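Local coordinates for protein succinyl-CoA ligase (ADP-forming) subunit alpha (Methanosaeta concilii, PDB 6HXI) that binds coenzyme A and joins a CoA-ligase family region to a citrate synthase C-terminal family region within an eight-chain assembly, at residues Asn153-Thr157 against Ile158-Ile162; Ser176-Gly179 against Gly180-Asn183; Pro208-Met212 against Leu213-Leu217. One frame throughout, in Å; residues are numbered along the deposited sequence.

How the contacts relate
All three contacts lie at the start of a helix: contact 1 leads into helix 158-163, contact 2 into helix 179-192 and contact 3 into helix 212-221. Contact 1 is partly buried, whereas contacts 2 and 3 are buried. In contacts 1 and 2 a hydroxyl caps the helix, by Thr157 and Ser178; contact 3 instead uses a carboxylate and an imidazole to tie the loop to the helix. Contact 2 stands between the others, its centre about 14 Å from each of theirs, and touches both: an amide bond of Asn160 with Asn183 joins it to contact 1, and the methyl of Met212 reaches the backbone at Ser176-Lys177. Contact 2 alone contains a residue of the coenzyme A pocket, Gly179.

Contact 1 (Asn153-Thr157 against Ile158-Ile162); sequences NTAGT and IENII
Thr157 and Asn160 meet at the N-cap of helix 158-163, where the threonine hydroxyl closes the first turn. Thr157 OG1 sits between its own backbone N and carbonyl carbon (chi1 68°), a position from which it accepts a bond of 3.3 Å from Asn160 N. The next backbone link is regular: Ile161 N donates to Thr157 O at 3.0 Å.

Asn160 makes the longer reach back into the loop. Its CB lies 3.4 Å from Thr157 O and close to Thr157 OG1, and the two side chains cross at about a right angle. Because CG is anti to the backbone N (chi1 -179°), the amide is carried back over residues 155-157, and CG comes 3.7 Å from Ala155 O. At the tip, ND2 donates to Ala155 O at 2.7 Å; the acceptor lies nearly in the amide plane, while the nitrogen stands well above the plane of the carbonyl. ND2 has a second acceptor in OD1 of Asn183, and two partners of this kind would fix the rotation of the amide.

The loop that offers this carbonyl is a type II beta turn from Asn153 to Gly156, closed by Gly156 N on Asn153 O. Ala155 takes the positive phi of the third turn position, and Gly156 after it also has positive phi, which favours glycine. The turn is also gripped by Arg150, whose NH1 bonds to the carbonyls of Thr154 and Gly156, and by Asn344 of the citrate lyase chain, whose OD1 accepts from Ala155 N.

Ile161 supplies the apolar pair of the contact, its CG1 lying 4.2 Å from Ala155 CB. Its terminal CD1 meets a carbonyl oxygen instead, 3.4 Å from Thr157 O.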
loop_
_atom_site.group_PDB
_atom_site.type_symbol
_atom_site.label_atom_id
_atom_site.label_comp_id
_atom_site.label_asym_id
_atom_site.label_seq_id
_atom_site.Cartn_x
_atom_site.Cartn_y
_atom_site.Cartn_z
ATOM N N ASN B 153 34.074 -25.255 -19.616
ATOM C CA ASN B 153 33.777 -26.558 -19.006
ATOM C C ASN B 153 34.848 -27.622 -19.195
ATOM O O ASN B 153 34.647 -28.753 -18.743
ATOM C CB ASN B 153 32.455 -27.079 -19.535
ATOM C CG ASN B 153 31.276 -26.208 -19.148
ATOM O OD1 ASN B 153 31.004 -25.992 -17.980
ATOM N ND2 ASN B 153 30.499 -25.769 -20.132
ATOM N N THR B 154 35.976 -27.294 -19.855
ATOM C CA THR B 154 37.027 -28.300 -20.092
ATOM C C THR B 154 37.444 -29.005 -18.812
ATOM O O THR B 154 37.818 -28.346 -17.837
ATOM C CB THR B 154 38.210 -27.699 -20.806
ATOM O OG1 THR B 154 37.741 -27.073 -21.990
ATOM C CG2 THR B 154 39.277 -28.734 -21.146
ATOM N N ALA B 155 37.365 -30.355 -18.838
ATOM C CA ALA B 155 37.747 -31.307 -17.782
ATOM C C ALA B 155 36.730 -31.449 -16.637
ATOM O O ALA B 155 37.052 -32.017 -15.602
ATOM C CB ALA B 155 39.138 -31.018 -17.243
ATOM N N GLY B 156 35.504 -30.993 -16.868
ATOM C CA GLY B 156 34.355 -31.211 -16.000
ATOM C C GLY B 156 34.404 -30.804 -14.552
ATOM O O GLY B 156 34.655 -29.641 -14.234
ATOM N N THR B 157 34.048 -31.734 -13.669
ATOM C CA THR B 157 33.939 -31.472 -12.223
ATOM C C THR B 157 35.277 -31.311 -11.535
ATOM O O THR B 157 36.279 -31.847 -12.012
ATOM C CB THR B 157 33.082 -32.558 -11.537
ATOM O OG1 THR B 157 33.769 -33.813 -11.561
ATOM C CG2 THR B 157 31.701 -32.716 -12.188
ATOM N N ILE B 158 35.284 -30.640 -10.362
ATOM C CA ILE B 158 36.507 -30.472 -9.558
ATOM C C ILE B 158 37.014 -31.837 -9.070
ATOM O O ILE B 158 38.234 -32.037 -8.972
ATOM C CB ILE B 158 36.314 -29.397 -8.443
ATOM C CG1 ILE B 158 36.506 -27.983 -9.021
ATOM C CG2 ILE B 158 37.237 -29.583 -7.248
ATOM C CD1 ILE B 158 37.911 -27.597 -9.516
ATOM N N GLU B 159 36.091 -32.793 -8.843
ATOM C CA GLU B 159 36.438 -34.172 -8.456
ATOM C C GLU B 159 37.271 -34.824 -9.568
ATOM O O GLU B 159 38.319 -35.407 -9.301
ATOM C CB GLU B 159 35.167 -34.997 -8.152
ATOM C CG GLU B 159 34.674 -34.810 -6.720
ATOM C CD GLU B 159 33.199 -35.048 -6.440
ATOM O OE1 GLU B 159 32.867 -35.356 -5.272
ATOM O OE2 GLU B 159 32.372 -34.892 -7.369
ATOM N N ASN B 160 36.823 -34.667 -10.819
ATOM C CA ASN B 160 37.528 -35.157 -12.000
ATOM C C ASN B 160 38.878 -34.452 -12.159
ATOM O O ASN B 160 39.862 -35.126 -12.456
ATOM C CB ASN B 160 36.666 -35.009 -13.258
ATOM C CG ASN B 160 37.337 -35.530 -14.495
ATOM O OD1 ASN B 160 37.592 -36.728 -14.662
ATOM N ND2 ASN B 160 37.729 -34.625 -15.347
ATOM N N ILE B 161 38.946 -33.121 -11.917
ATOM C CA ILE B 161 40.211 -32.367 -11.986
ATOM C C ILE B 161 41.219 -32.930 -10.989
ATOM O O ILE B 161 42.380 -33.155 -11.355
ATOM C CB ILE B 161 39.987 -30.833 -11.851
ATOM C CG1 ILE B 161 39.551 -30.251 -13.185
ATOM C CG2 ILE B 161 41.217 -30.073 -11.293
ATOM C CD1 ILE B 161 38.408 -29.449 -13.026
ATOM N N ILE B 162 40.752 -33.213 -9.750
ATOM C CA ILE B 162 41.566 -33.793 -8.677
ATOM C C ILE B 162 41.988 -35.221 -9.035
ATOM O O ILE B 162 43.188 -35.522 -9.005
ATOM C CB ILE B 162 40.857 -33.680 -7.298
ATOM C CG1 ILE B 162 40.775 -32.202 -6.850
ATOM C CG2 ILE B 162 41.572 -34.525 -6.259
ATOM C CD1 ILE B 162 39.668 -31.876 -5.831
#

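Contact 2 (Ser176-Gly179 against Gly180-Asn183); sequences SKSG and GMLN
Ser178 and Met181 form the polar cap of helix 179-192. Ser178 is the N-cap, and with OG turned anti to its backbone N (chi1 172°) the hydroxyl swings over the first turn to accept from Met181 N at 3.1 Å, in a nearly straight bond (160°). The backbone bonds that follow are all weak: Leu182 N divides its donation between Ser178 O at 3.3 Å and Gly179 O at 3.2 Å, and Asn183 N also points to Gly179 O. Gly179 O accepts from Asn344 ND2 of the citrate lyase chain as well. Ser178 O has a firmer partner in Ser176 OG, 2.8 Å away, so the end of the strand is tied to the cap residue.

Van der Waals contact is small. Ser178 CB rests 3.7 Å from Met181 CB, while the methionine chain bends at chi2 and chi3. Leu182 CB lies 3.6 Å from Ser176 OG on the strand side.

The two glycines carry the ligand contacts: Gly179 touches coenzyme A, and Gly180 N donates to a citrate anion, probably from the crystallisation liquor; the positive end of the helix may favour the anion.

The segments form a strand-to-helix turn of the mixed six-stranded sheet, from strand 172-176 into helix 179-192, whose N-terminus lies at the coenzyme A pocket. Ser176 pairs through its backbone with Val200 and Ile202, and Leu182 packs on Ala201 of the adjacent strand 196-201.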
loop_
_atom_site.group_PDB
_atom_site.type_symbol
_atom_site.label_atom_id
_atom_site.label_comp_id
_atom_site.label_asym_id
_atom_site.label_seq_id
_atom_site.Cartn_x
_atom_site.Cartn_y
_atom_site.Cartn_z
ATOM N N SER B 176 43.250 -33.292 -29.539
ATOM C CA SER B 176 42.227 -34.167 -30.097
ATOM C C SER B 176 41.234 -33.380 -30.969
ATOM O O SER B 176 41.349 -32.158 -31.104
ATOM C CB SER B 176 41.493 -34.917 -28.989
ATOM O OG SER B 176 40.713 -34.040 -28.192
ATOM N N LYS B 177 40.285 -34.083 -31.578
ATOM C CA LYS B 177 39.191 -33.456 -32.307
ATOM C C LYS B 177 38.014 -33.393 -31.332
ATOM O O LYS B 177 37.430 -32.340 -31.133
ATOM C CB LYS B 177 38.834 -34.252 -33.572
ATOM C CG LYS B 177 39.524 -33.710 -34.805
ATOM C CD LYS B 177 39.686 -34.756 -35.889
ATOM C CE LYS B 177 40.239 -34.104 -37.136
ATOM N NZ LYS B 177 40.365 -35.045 -38.289
ATOM N N SER B 178 37.738 -34.508 -30.655
ATOM C CA SER B 178 36.646 -34.676 -29.704
ATOM C C SER B 178 36.871 -33.994 -28.355
ATOM O O SER B 178 37.946 -34.105 -27.765
ATOM C CB SER B 178 36.384 -36.164 -29.498
ATOM O OG SER B 178 35.457 -36.435 -28.461
ATOM N N GLY B 179 35.817 -33.361 -27.852
ATOM C CA GLY B 179 35.819 -32.712 -26.552
ATOM C C GLY B 179 35.727 -33.704 -25.406
ATOM O O GLY B 179 36.500 -33.614 -24.451
ATOM N N GLY B 180 34.772 -34.641 -25.492
ATOM C CA GLY B 180 34.556 -35.674 -24.475
ATOM C C GLY B 180 35.736 -36.626 -24.346
ATOM O O GLY B 180 36.108 -37.046 -23.237
ATOM N N MET B 181 36.360 -36.938 -25.501
ATOM C CA MET B 181 37.534 -37.797 -25.550
ATOM C C MET B 181 38.761 -37.093 -25.030
ATOM O O MET B 181 39.673 -37.765 -24.572
ATOM C CB MET B 181 37.741 -38.393 -26.936
ATOM C CG MET B 181 36.693 -39.441 -27.298
ATOM S SD MET B 181 36.264 -40.628 -25.988
ATOM C CE MET B 181 37.802 -41.368 -25.684
ATOM N N LEU B 182 38.759 -35.737 -25.026
ATOM C CA LEU B 182 39.839 -34.924 -24.439
ATOM C C LEU B 182 39.830 -35.171 -22.913
ATOM O O LEU B 182 40.888 -35.309 -22.309
ATOM C CB LEU B 182 39.640 -33.417 -24.770
ATOM C CG LEU B 182 40.542 -32.378 -24.082
ATOM C CD1 LEU B 182 41.881 -32.281 -24.760
ATOM C CD2 LEU B 182 39.895 -31.009 -24.110
ATOM N N ASN B 183 38.639 -35.307 -22.332
ATOM C CA ASN B 183 38.505 -35.548 -20.898
ATOM C C ASN B 183 38.869 -36.968 -20.526
ATOM O O ASN B 183 39.518 -37.181 -19.505
ATOM C CB ASN B 183 37.134 -35.142 -20.368
ATOM C CG ASN B 183 37.107 -34.930 -18.879
ATOM O OD1 ASN B 183 38.145 -34.722 -18.239
ATOM N ND2 ASN B 183 35.916 -34.960 -18.293
#

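Contact 3 (Pro208-Met212 against Leu213-Leu217); sequences PGSNM and LDHIL
Across Asn211 and Asp214 the chain passes from an extended loop into helix 212-221: Asn211 still has an extended backbone (psi 164°), whereas Met212 already adopts helical angles. Ile216 N donates to Met212 O at 3.0 Å as an ordinary helical bond, and Asp214 N makes a weak one to Asn211 O.

The side chain of Asp214 makes this pairing reciprocal. Its CG, anti to the carbonyl carbon (chi1 -55°), folds back over the loop, and OD2 accepts a weak bond of 3.3 Å from Asn211 N while lying 3.4 Å from Ser210 CA. One residue on, His215 reaches Ser210: NE2 donates to Ser210 OG at 2.8 Å, with the oxygen close to the ring plane. The neighbouring CD2 lies 3.4 Å from Asn211 O. Ile216 CG1 comes 3.5 Å from Met212 O, and the extended Met212 side chain packs on Val175.

Several of these groups have a second partner. Asp214 OD2 forms a salt bridge with Arg129, Asn211 ND2 bonds to Asp238 OD2, which also accepts from Met212 N, and Ser210 OG bonds to Val135 O. Since His215 donates a hydrogen bond from NE2 while its ND1 faces an Arg218 NH2 donor, the ring is probably neutral, with its hydrogen on NE2; the salt bridge to Arg129 would favour an ionised Asp214.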
loop_
_atom_site.group_PDB
_atom_site.type_symbol
_atom_site.label_atom_id
_atom_site.label_comp_id
_atom_site.label_asym_id
_atom_site.label_seq_id
_atom_site.Cartn_x
_atom_site.Cartn_y
_atom_site.Cartn_z
ATOM N N PRO B 208 38.263 -26.583 -39.123
ATOM C CA PRO B 208 38.379 -25.969 -37.786
ATOM C C PRO B 208 39.053 -24.597 -37.826
ATOM O O PRO B 208 39.622 -24.227 -38.847
ATOM C CB PRO B 208 39.199 -26.997 -37.009
ATOM C CG PRO B 208 40.095 -27.644 -38.091
ATOM C CD PRO B 208 39.326 -27.593 -39.367
ATOM N N GLY B 209 38.981 -23.859 -36.715
ATOM C CA GLY B 209 39.613 -22.552 -36.573
ATOM C C GLY B 209 41.120 -22.695 -36.556
ATOM O O GLY B 209 41.842 -21.838 -37.077
ATOM N N SER B 210 41.594 -23.816 -35.977
ATOM C CA SER B 210 43.000 -24.194 -35.900
ATOM C C SER B 210 43.081 -25.707 -36.065
ATOM O O SER B 210 42.233 -26.441 -35.544
ATOM C CB SER B 210 43.610 -23.779 -34.563
ATOM O OG SER B 210 42.873 -24.282 -33.460
ATOM N N ASN B 211 44.063 -26.164 -36.835
ATOM C CA ASN B 211 44.292 -27.572 -37.105
ATOM C C ASN B 211 45.113 -28.167 -35.977
ATOM O O ASN B 211 45.688 -27.424 -35.180
ATOM C CB ASN B 211 44.991 -27.734 -38.470
ATOM C CG ASN B 211 44.042 -27.429 -39.616
ATOM O OD1 ASN B 211 44.045 -26.330 -40.180
ATOM N ND2 ASN B 211 43.117 -28.355 -39.895
ATOM N N MET B 212 45.145 -29.499 -35.877
ATOM C CA MET B 212 45.911 -30.160 -34.826
ATOM C C MET B 212 47.385 -29.777 -34.877
ATOM O O MET B 212 47.982 -29.552 -33.819
ATOM C CB MET B 212 45.764 -31.683 -34.898
ATOM C CG MET B 212 44.442 -32.201 -34.371
ATOM S SD MET B 212 44.381 -33.989 -34.626
ATOM C CE MET B 212 42.998 -34.357 -33.832
ATOM N N LEU B 213 47.968 -29.680 -36.099
ATOM C CA LEU B 213 49.388 -29.344 -36.290
ATOM C C LEU B 213 49.780 -28.008 -35.680
ATOM O O LEU B 213 50.872 -27.922 -35.131
ATOM C CB LEU B 213 49.842 -29.426 -37.764
ATOM C CG LEU B 213 51.355 -29.209 -38.024
ATOM C CD1 LEU B 213 52.220 -30.287 -37.337
ATOM C CD2 LEU B 213 51.652 -29.100 -39.508
ATOM N N ASP B 214 48.893 -26.987 -35.730
ATOM C CA ASP B 214 49.151 -25.663 -35.145
ATOM C C ASP B 214 49.589 -25.834 -33.684
ATOM O O ASP B 214 50.673 -25.357 -33.306
ATOM C CB ASP B 214 47.895 -24.762 -35.234
ATOM C CG ASP B 214 47.301 -24.580 -36.624
ATOM O OD1 ASP B 214 47.813 -25.208 -37.583
ATOM O OD2 ASP B 214 46.314 -23.815 -36.754
ATOM N N HIS B 215 48.771 -26.599 -32.901
ATOM C CA HIS B 215 49.005 -26.913 -31.498
ATOM C C HIS B 215 50.184 -27.841 -31.319
ATOM O O HIS B 215 50.976 -27.571 -30.429
ATOM C CB HIS B 215 47.738 -27.427 -30.812
ATOM C CG HIS B 215 46.563 -26.512 -31.033
ATOM N ND1 HIS B 215 46.448 -25.310 -30.359
ATOM C CD2 HIS B 215 45.541 -26.616 -31.909
ATOM C CE1 HIS B 215 45.354 -24.730 -30.824
ATOM N NE2 HIS B 215 44.766 -25.480 -31.752
ATOM N N ILE B 216 50.357 -28.877 -32.191
ATOM C CA ILE B 216 51.492 -29.811 -32.115
ATOM C C ILE B 216 52.827 -29.061 -32.274
ATOM O O ILE B 216 53.794 -29.361 -31.553
ATOM C CB ILE B 216 51.358 -31.038 -33.073
ATOM C CG1 ILE B 216 50.215 -31.962 -32.603
ATOM C CG2 ILE B 216 52.686 -31.828 -33.167
ATOM C CD1 ILE B 216 49.831 -33.125 -33.534
ATOM N N LEU B 217 52.854 -28.056 -33.182
ATOM C CA LEU B 217 54.040 -27.224 -33.431
ATOM C C LEU B 217 54.389 -26.354 -32.239
ATOM O O LEU B 217 55.567 -26.131 -31.997
ATOM C CB LEU B 217 53.922 -26.384 -34.714
ATOM C CG LEU B 217 53.972 -27.143 -36.030
ATOM C CD1 LEU B 217 53.822 -26.192 -37.200
ATOM C CD2 LEU B 217 55.252 -27.952 -36.163
#